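Local structure of beta-xylosidase (Uncultured organism, 4MLG) at residues Pro38-Asp41 and Asn42-Phe46; Gln160-Asn164 and Asn165-Glu169; Gly215-Lys218 and Arg219-Phe222. The protein probably hydrolyses xylo-oligosaccharides to release xylose from their ends, as a beta-xylosidase of glycoside hydrolase family 43 with a beta-propeller fold. One frame throughout, in Å; residues are numbered along the deposited sequence.

Contact 1 (Pro38-Asp41 and Asn42-Phe46); sequences PEND and NGDHF
The His45 ring carries Glu39 on one face and meets the backbone of Asn40 at its edge. Residues 38-46 are part of the propeller loop between strands 24-32 and 50-56, folded by two type I beta turns, Asn40 to Gly43 and Gly43 to Phe46. CG of Glu39 sits 3.8 Å from the centroid of the His45 ring, almost on the ring normal, as a CH-pi contact. At the edge, Asn40 O lies in the ring plane, 3.1 Å from His45 CE1. Phe46 turns one ring face to His45, with His45 CD2 offset toward the rim. The first turn is closed by a weak bond from Gly43 N to Asn40 O, 3.3 Å. In the second, Phe46 N bonds to Gly43 O. A chi1 of 51° puts CG of His45 between its backbone N and carbonyl carbon, which brings a ring face to Glu39 CG and CE1 to Asn40 O. Trp299 also touches Glu39 and His45, and Asp44 forms a salt bridge with Arg81. A sulfate ion, probably from the crystallisation liquor, lies about 4 Å from the His45 side chain. The amides of Asn40 and Asn42 cross with planes 51° apart. Asn42 OD1 accepts a weak bond from Asp44 N at 3.2 Å.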
loop_
_atom_site.group_PDB
_atom_site.type_symbol
_atom_site.label_atom_id
_atom_site.label_comp_id
_atom_site.label_asym_id
_atom_site.label_seq_id
_atom_site.Cartn_x
_atom_site.Cartn_y
_atom_site.Cartn_z
ATOM N N PRO A 38 11.730 -23.172 -4.040
ATOM C CA PRO A 38 11.899 -23.982 -2.830
ATOM C C PRO A 38 11.162 -23.348 -1.658
ATOM O O PRO A 38 10.800 -22.174 -1.741
ATOM C CB PRO A 38 13.410 -23.940 -2.593
ATOM C CG PRO A 38 13.859 -22.678 -3.239
ATOM C CD PRO A 38 12.985 -22.516 -4.447
ATOM N N GLU A 39 10.943 -24.110 -0.590
ATOM C CA GLU A 39 10.215 -23.607 0.572
ATOM C C GLU A 39 10.873 -22.373 1.185
ATOM O O GLU A 39 12.079 -22.167 1.047
ATOM C CB GLU A 39 10.059 -24.699 1.633
ATOM C CG GLU A 39 8.664 -25.298 1.704
ATOM C CD GLU A 39 8.470 -26.176 2.925
ATOM O OE1 GLU A 39 9.482 -26.569 3.543
ATOM O OE2 GLU A 39 7.306 -26.466 3.272
ATOM N N ASN A 40 10.069 -21.560 1.863
ATOM C CA ASN A 40 10.549 -20.315 2.449
ATOM C C ASN A 40 9.656 -19.866 3.603
ATOM O O ASN A 40 8.487 -20.241 3.672
ATOM C CB ASN A 40 10.610 -19.224 1.379
ATOM C CG ASN A 40 11.513 -18.070 1.767
ATOM O OD1 ASN A 40 11.824 -17.873 2.942
ATOM N ND2 ASN A 40 11.936 -17.295 0.776
ATOM N N ASP A 41 10.213 -19.062 4.503
ATOM C CA ASP A 41 9.460 -18.544 5.642
ATOM C C ASP A 41 8.410 -17.522 5.215
ATOM O O ASP A 41 7.345 -17.424 5.825
ATOM C CB ASP A 41 10.401 -17.928 6.680
ATOM C CG ASP A 41 10.910 -18.946 7.683
ATOM O OD1 ASP A 41 10.820 -20.158 7.399
ATOM O OD2 ASP A 41 11.400 -18.530 8.754
ATOM N N ASN A 42 8.712 -16.764 4.165
ATOM C CA ASN A 42 7.787 -15.748 3.667
ATOM C C ASN A 42 6.687 -16.330 2.783
ATOM O O ASN A 42 5.854 -15.597 2.251
ATOM C CB ASN A 42 8.543 -14.637 2.929
ATOM C CG ASN A 42 9.474 -15.173 1.853
ATOM O OD1 ASN A 42 9.214 -16.212 1.249
ATOM N ND2 ASN A 42 10.569 -14.460 1.613
ATOM N N GLY A 43 6.699 -17.649 2.625
ATOM C CA GLY A 43 5.667 -18.342 1.878
ATOM C C GLY A 43 5.701 -18.090 0.384
ATOM O O GLY A 43 4.655 -18.038 -0.262
ATOM N N ASP A 44 6.901 -17.936 -0.170
ATOM C CA ASP A 44 7.053 -17.739 -1.610
ATOM C C ASP A 44 6.614 -18.972 -2.398
ATOM O O ASP A 44 6.189 -18.862 -3.548
ATOM C CB ASP A 44 8.496 -17.370 -1.965
ATOM C CG ASP A 44 8.798 -15.900 -1.736
ATOM O OD1 ASP A 44 7.853 -15.085 -1.776
ATOM O OD2 ASP A 44 9.981 -15.559 -1.520
ATOM N N HIS A 45 6.714 -20.144 -1.775
ATOM C CA HIS A 45 6.305 -21.388 -2.421
ATOM C C HIS A 45 4.794 -21.450 -2.633
ATOM O O HIS A 45 4.305 -22.218 -3.462
ATOM C CB HIS A 45 6.789 -22.605 -1.628
ATOM C CG HIS A 45 6.439 -22.558 -0.174
ATOM N ND1 HIS A 45 7.178 -21.845 0.745
ATOM C CD2 HIS A 45 5.434 -23.140 0.522
ATOM C CE1 HIS A 45 6.641 -21.986 1.944
ATOM N NE2 HIS A 45 5.582 -22.769 1.836
ATOM N N PHE A 46 4.057 -20.642 -1.877
ATOM C CA PHE A 46 2.632 -20.473 -2.118
ATOM C C PHE A 46 2.437 -19.467 -3.244
ATOM O O PHE A 46 2.018 -18.333 -3.015
ATOM C CB PHE A 46 1.917 -19.998 -0.853
ATOM C CG PHE A 46 1.864 -21.029 0.238
ATOM C CD1 PHE A 46 1.061 -22.149 0.108
ATOM C CD2 PHE A 46 2.608 -20.874 1.395
ATOM C CE1 PHE A 46 1.006 -23.099 1.111
ATOM C CE2 PHE A 46 2.557 -21.821 2.402
ATOM C CZ PHE A 46 1.755 -22.935 2.258
#

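Contact 2 (Gln160-Asn164 and Asn165-Glu169); sequences QRYRN and NKALE
Three backbone hydrogen bonds join Arg161-Arg163 to Lys166-Leu168. Arg163 and Lys166 form a hydrogen-bonded antiparallel pair: Arg163 N donates to Lys166 O at 2.9 Å, and Lys166 N returns to Arg163 O at 3.1 Å. Further out, Leu168 N donates to Arg161 O. Between these bonds, Tyr162 and Ala167 make a non-hydrogen-bonded pair. CA-H...O contacts run from Tyr162 CA to Lys166 O and from Ala167 CA to Arg161 O.

The apolar contacts lie on both sides of the strands. Tyr162 CE1 touches Ala167 CB at 3.7 Å. On the side of Arg163 and Lys166, Leu168 CD1 lies 3.8 Å from Arg163 CG, the two side chains crossing at a slant.

The motif is a beta hairpin with a two-residue loop, Asn164-Asn165, in a type I' turn from Arg163 to Lys166. Both loop residues have positive phi.

Polar side chains hold the hairpin in place. Arg163 bends at chi2 (-52°), which carries its guanidinium back along its own strand. NH1 of Arg163 donates to Tyr162 O at 3.2 Å, with the oxygen close to the guanidinium plane, and more weakly to Gln160 O. NH2 of Arg163 bonds to Leu172 O, while the Asn165 amide bonds to Tyr133 and Pro199.

Across the dimer interface, Arg161 forms a salt bridge with Glu169 of the second subunit, and Lys166 NZ donates to Gln104 O of that subunit.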
loop_
_atom_site.group_PDB
_atom_site.type_symbol
_atom_site.label_atom_id
_atom_site.label_comp_id
_atom_site.label_asym_id
_atom_site.label_seq_id
_atom_site.Cartn_x
_atom_site.Cartn_y
_atom_site.Cartn_z
ATOM N N GLN A 160 0.989 -8.537 11.132
ATOM C CA GLN A 160 1.800 -7.972 12.207
ATOM C C GLN A 160 2.456 -6.652 11.812
ATOM O O GLN A 160 2.979 -5.934 12.664
ATOM C CB GLN A 160 2.860 -8.973 12.685
ATOM C CG GLN A 160 3.878 -9.385 11.633
ATOM C CD GLN A 160 3.338 -10.419 10.666
ATOM O OE1 GLN A 160 2.235 -10.937 10.844
ATOM N NE2 GLN A 160 4.113 -10.725 9.632
ATOM N N ARG A 161 2.423 -6.331 10.522
ATOM C CA ARG A 161 2.982 -5.074 10.042
ATOM C C ARG A 161 2.081 -3.892 10.392
ATOM O O ARG A 161 2.486 -2.735 10.269
ATOM C CB ARG A 161 3.196 -5.121 8.528
ATOM C CG ARG A 161 4.233 -6.129 8.059
ATOM C CD ARG A 161 4.371 -6.089 6.545
ATOM N NE ARG A 161 5.427 -6.967 6.052
ATOM C CZ ARG A 161 5.748 -7.097 4.768
ATOM N NH1 ARG A 161 5.091 -6.403 3.848
ATOM N NH2 ARG A 161 6.723 -7.916 4.403
ATOM N N TYR A 162 0.862 -4.186 10.833
ATOM C CA TYR A 162 -0.134 -3.145 11.066
ATOM C C TYR A 162 -0.615 -3.090 12.514
ATOM O O TYR A 162 -0.807 -4.121 13.161
ATOM C CB TYR A 162 -1.335 -3.341 10.133
ATOM C CG TYR A 162 -0.977 -3.414 8.665
ATOM C CD1 TYR A 162 -1.001 -2.279 7.865
ATOM C CD2 TYR A 162 -0.619 -4.621 8.079
ATOM C CE1 TYR A 162 -0.674 -2.344 6.523
ATOM C CE2 TYR A 162 -0.291 -4.696 6.739
ATOM C CZ TYR A 162 -0.320 -3.556 5.966
ATOM O OH TYR A 162 0.006 -3.631 4.632
ATOM N N ARG A 163 -0.799 -1.872 13.014
ATOM C CA ARG A 163 -1.483 -1.643 14.278
ATOM C C ARG A 163 -2.590 -0.626 14.042
ATOM O O ARG A 163 -2.325 0.494 13.602
ATOM C CB ARG A 163 -0.520 -1.139 15.356
ATOM C CG ARG A 163 0.378 -2.214 15.953
ATOM C CD ARG A 163 -0.432 -3.411 16.435
ATOM N NE ARG A 163 0.385 -4.377 17.166
ATOM C CZ ARG A 163 1.135 -5.312 16.592
ATOM N NH1 ARG A 163 1.183 -5.411 15.270
ATOM N NH2 ARG A 163 1.842 -6.149 17.340
ATOM N N ASN A 164 -3.824 -1.030 14.329
ATOM C CA ASN A 164 -5.001 -0.202 14.080
ATOM C C ASN A 164 -5.081 0.260 12.629
ATOM O O ASN A 164 -5.225 1.452 12.353
ATOM C CB ASN A 164 -5.042 0.992 15.037
ATOM C CG ASN A 164 -5.047 0.569 16.493
ATOM O OD1 ASN A 164 -4.228 1.029 17.289
ATOM N ND2 ASN A 164 -5.970 -0.317 16.849
ATOM N N ASN A 165 -4.964 -0.700 11.713
ATOM C CA ASN A 165 -5.030 -0.461 10.270
ATOM C C ASN A 165 -3.881 0.380 9.703
ATOM O O ASN A 165 -3.824 0.626 8.498
ATOM C CB ASN A 165 -6.383 0.144 9.873
ATOM C CG ASN A 165 -7.559 -0.654 10.404
ATOM O OD1 ASN A 165 -7.536 -1.886 10.417
ATOM N ND2 ASN A 165 -8.595 0.047 10.848
ATOM N N LYS A 166 -2.965 0.810 10.567
ATOM C CA LYS A 166 -1.842 1.640 10.145
ATOM C C LYS A 166 -0.538 0.849 10.144
ATOM O O LYS A 166 -0.167 0.248 11.151
ATOM C CB LYS A 166 -1.704 2.865 11.053
ATOM C CG LYS A 166 -2.981 3.676 11.209
ATOM C CD LYS A 166 -3.542 4.093 9.861
ATOM C CE LYS A 166 -4.867 4.818 10.024
ATOM N NZ LYS A 166 -5.460 5.184 8.709
ATOM N N ALA A 167 0.156 0.856 9.010
ATOM C CA ALA A 167 1.406 0.116 8.865
ATOM C C ALA A 167 2.480 0.617 9.822
ATOM O O ALA A 167 2.607 1.817 10.054
ATOM C CB ALA A 167 1.904 0.193 7.430
ATOM N N LEU A 168 3.251 -0.313 10.375
ATOM C CA LEU A 168 4.347 0.038 11.268
ATOM C C LEU A 168 5.635 0.237 10.481
ATOM O O LEU A 168 5.796 -0.314 9.390
ATOM C CB LEU A 168 4.547 -1.055 12.320
ATOM C CG LEU A 168 3.440 -1.253 13.356
ATOM C CD1 LEU A 168 3.693 -2.505 14.183
ATOM C CD2 LEU A 168 3.335 -0.034 14.257
ATOM N N GLU A 169 6.545 1.032 11.035
ATOM C CA GLU A 169 7.869 1.201 10.455
ATOM C C GLU A 169 8.563 -0.153 10.435
ATOM O O GLU A 169 9.239 -0.503 9.469
ATOM C CB GLU A 169 8.686 2.204 11.272
ATOM C CG GLU A 169 10.138 2.359 10.828
ATOM C CD GLU A 169 10.306 3.305 9.650
ATOM O OE1 GLU A 169 9.288 3.721 9.059
ATOM O OE2 GLU A 169 11.464 3.637 9.318
#

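Contact 3 (Gly215-Lys218 and Arg219-Phe222); sequences GDTK and RRFF
Arg220 lays one face of its guanidinium over Thr217. CB of Thr217 stands 3.9 Å above the guanidinium plane, over its centre, and Thr217 CG2 is 3.8 Å from Arg220 NH1. The two side chains run side by side in the same direction. The contact belongs to the propeller loop between strands 200-205 and 223-230, where Asp216 is the centre of an inverse gamma turn. Thr217 N closes that turn on Gly215 O at 2.7 Å. Asp216 O is then gripped by two backbone N-H groups, from Arg219 N at 3.1 Å and from Arg220 N at 2.8 Å. The guanidinium of Arg220 is also held by a salt bridge from NH2 to Asp242, and its NH1 lies at the edge of the Phe222 ring. On the other arginine, NH2 of Arg219 pairs with Asp206. With chi1 at -160°, the Asp216 carboxylate swings toward Arg219. The carboxylate and guanidinium planes are 67° apart, and the salt bridge runs from Asp216 OD2 to Arg219 NH1 at 2.7 Å.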
loop_
_atom_site.group_PDB
_atom_site.type_symbol
_atom_site.label_atom_id
_atom_site.label_comp_id
_atom_site.label_asym_id
_atom_site.label_seq_id
_atom_site.Cartn_x
_atom_site.Cartn_y
_atom_site.Cartn_z
ATOM N N GLY A 215 1.305 -16.367 23.391
ATOM C CA GLY A 215 1.905 -17.660 23.660
ATOM C C GLY A 215 0.917 -18.796 23.487
ATOM O O GLY A 215 1.305 -19.930 23.213
ATOM N N ASP A 216 -0.368 -18.491 23.642
ATOM C CA ASP A 216 -1.412 -19.501 23.521
ATOM C C ASP A 216 -1.629 -19.887 22.060
ATOM O O ASP A 216 -2.705 -19.668 21.510
ATOM C CB ASP A 216 -2.719 -18.982 24.125
ATOM C CG ASP A 216 -3.682 -20.097 24.484
ATOM O OD1 ASP A 216 -3.530 -21.219 23.955
ATOM O OD2 ASP A 216 -4.596 -19.848 25.297
ATOM N N THR A 217 -0.610 -20.481 21.444
ATOM C CA THR A 217 -0.630 -20.759 20.008
ATOM C C THR A 217 -1.612 -21.857 19.601
ATOM O O THR A 217 -1.799 -22.119 18.413
ATOM C CB THR A 217 0.773 -21.123 19.478
ATOM O OG1 THR A 217 1.237 -22.316 20.121
ATOM C CG2 THR A 217 1.754 -19.990 19.743
ATOM N N LYS A 218 -2.239 -22.497 20.581
ATOM C CA LYS A 218 -3.214 -23.543 20.291
ATOM C C LYS A 218 -4.632 -22.986 20.180
ATOM O O LYS A 218 -5.552 -23.688 19.762
ATOM C CB LYS A 218 -3.144 -24.654 21.343
ATOM C CG LYS A 218 -2.278 -25.834 20.923
ATOM C CD LYS A 218 -2.038 -26.810 22.065
ATOM C CE LYS A 218 -0.876 -26.366 22.939
ATOM N NZ LYS A 218 -0.499 -27.414 23.928
ATOM N N ARG A 219 -4.796 -21.719 20.546
ATOM C CA ARG A 219 -6.102 -21.070 20.513
ATOM C C ARG A 219 -6.029 -19.716 19.811
ATOM O O ARG A 219 -7.023 -19.238 19.266
ATOM C CB ARG A 219 -6.645 -20.900 21.935
ATOM C CG ARG A 219 -6.849 -22.209 22.680
ATOM C CD ARG A 219 -6.669 -22.027 24.177
ATOM N NE ARG A 219 -7.825 -21.405 24.814
ATOM C CZ ARG A 219 -7.808 -20.876 26.033
ATOM N NH1 ARG A 219 -6.687 -20.880 26.740
ATOM N NH2 ARG A 219 -8.905 -20.334 26.541
ATOM N N ARG A 220 -4.845 -19.110 19.830
ATOM C CA ARG A 220 -4.606 -17.806 19.211
ATOM C C ARG A 220 -4.905 -17.814 17.713
ATOM O O ARG A 220 -4.615 -18.788 17.021
ATOM C CB ARG A 220 -3.155 -17.374 19.461
ATOM C CG ARG A 220 -2.600 -16.373 18.464
ATOM C CD ARG A 220 -1.314 -16.887 17.838
ATOM N NE ARG A 220 -1.524 -18.141 17.122
ATOM C CZ ARG A 220 -0.565 -18.817 16.500
ATOM N NH1 ARG A 220 0.681 -18.363 16.502
ATOM N NH2 ARG A 220 -0.851 -19.950 15.876
ATOM N N PHE A 221 -5.491 -16.727 17.218
ATOM C CA PHE A 221 -5.794 -16.601 15.797
ATOM C C PHE A 221 -4.525 -16.535 14.951
ATOM O O PHE A 221 -3.576 -15.830 15.294
ATOM C CB PHE A 221 -6.651 -15.361 15.538
ATOM C CG PHE A 221 -6.927 -15.113 14.082
ATOM C CD1 PHE A 221 -7.940 -15.801 13.428
ATOM C CD2 PHE A 221 -6.177 -14.194 13.364
ATOM C CE1 PHE A 221 -8.196 -15.578 12.085
ATOM C CE2 PHE A 221 -6.428 -13.967 12.021
ATOM C CZ PHE A 221 -7.439 -14.659 11.381
ATOM N N PHE A 222 -4.522 -17.271 13.843
ATOM C CA PHE A 222 -3.411 -17.234 12.899
ATOM C C PHE A 222 -3.901 -16.783 11.525
ATOM O O PHE A 222 -3.392 -15.811 10.973
ATOM C CB PHE A 222 -2.731 -18.604 12.799
ATOM C CG PHE A 222 -1.435 -18.590 12.029
ATOM C CD1 PHE A 222 -0.229 -18.359 12.675
ATOM C CD2 PHE A 222 -1.422 -18.808 10.660
ATOM C CE1 PHE A 222 0.964 -18.343 11.969
ATOM C CE2 PHE A 222 -0.234 -18.794 9.947
ATOM C CZ PHE A 222 0.960 -18.560 10.602
#

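How the contacts relate
The three contacts follow one another along the chain; none nests in or crosses another. Contact 1 folds the loop between strands 24-32 and 50-56, which are antiparallel neighbours in one sheet. Contact 2 is a hairpin in the excursion between strands 147-151 and 184-188, neighbours in another sheet, and it faces the second subunit. Contact 3 bends the loop that leads from strand 200-205 to strand 223-230. Centres are 20 to 23 Å apart, and no two contacts touch. Trp155 links the last two indirectly: its backbone oxygen accepts from Gln160 of contact 2, and its ring meets Phe222 of contact 3 edge-to-face.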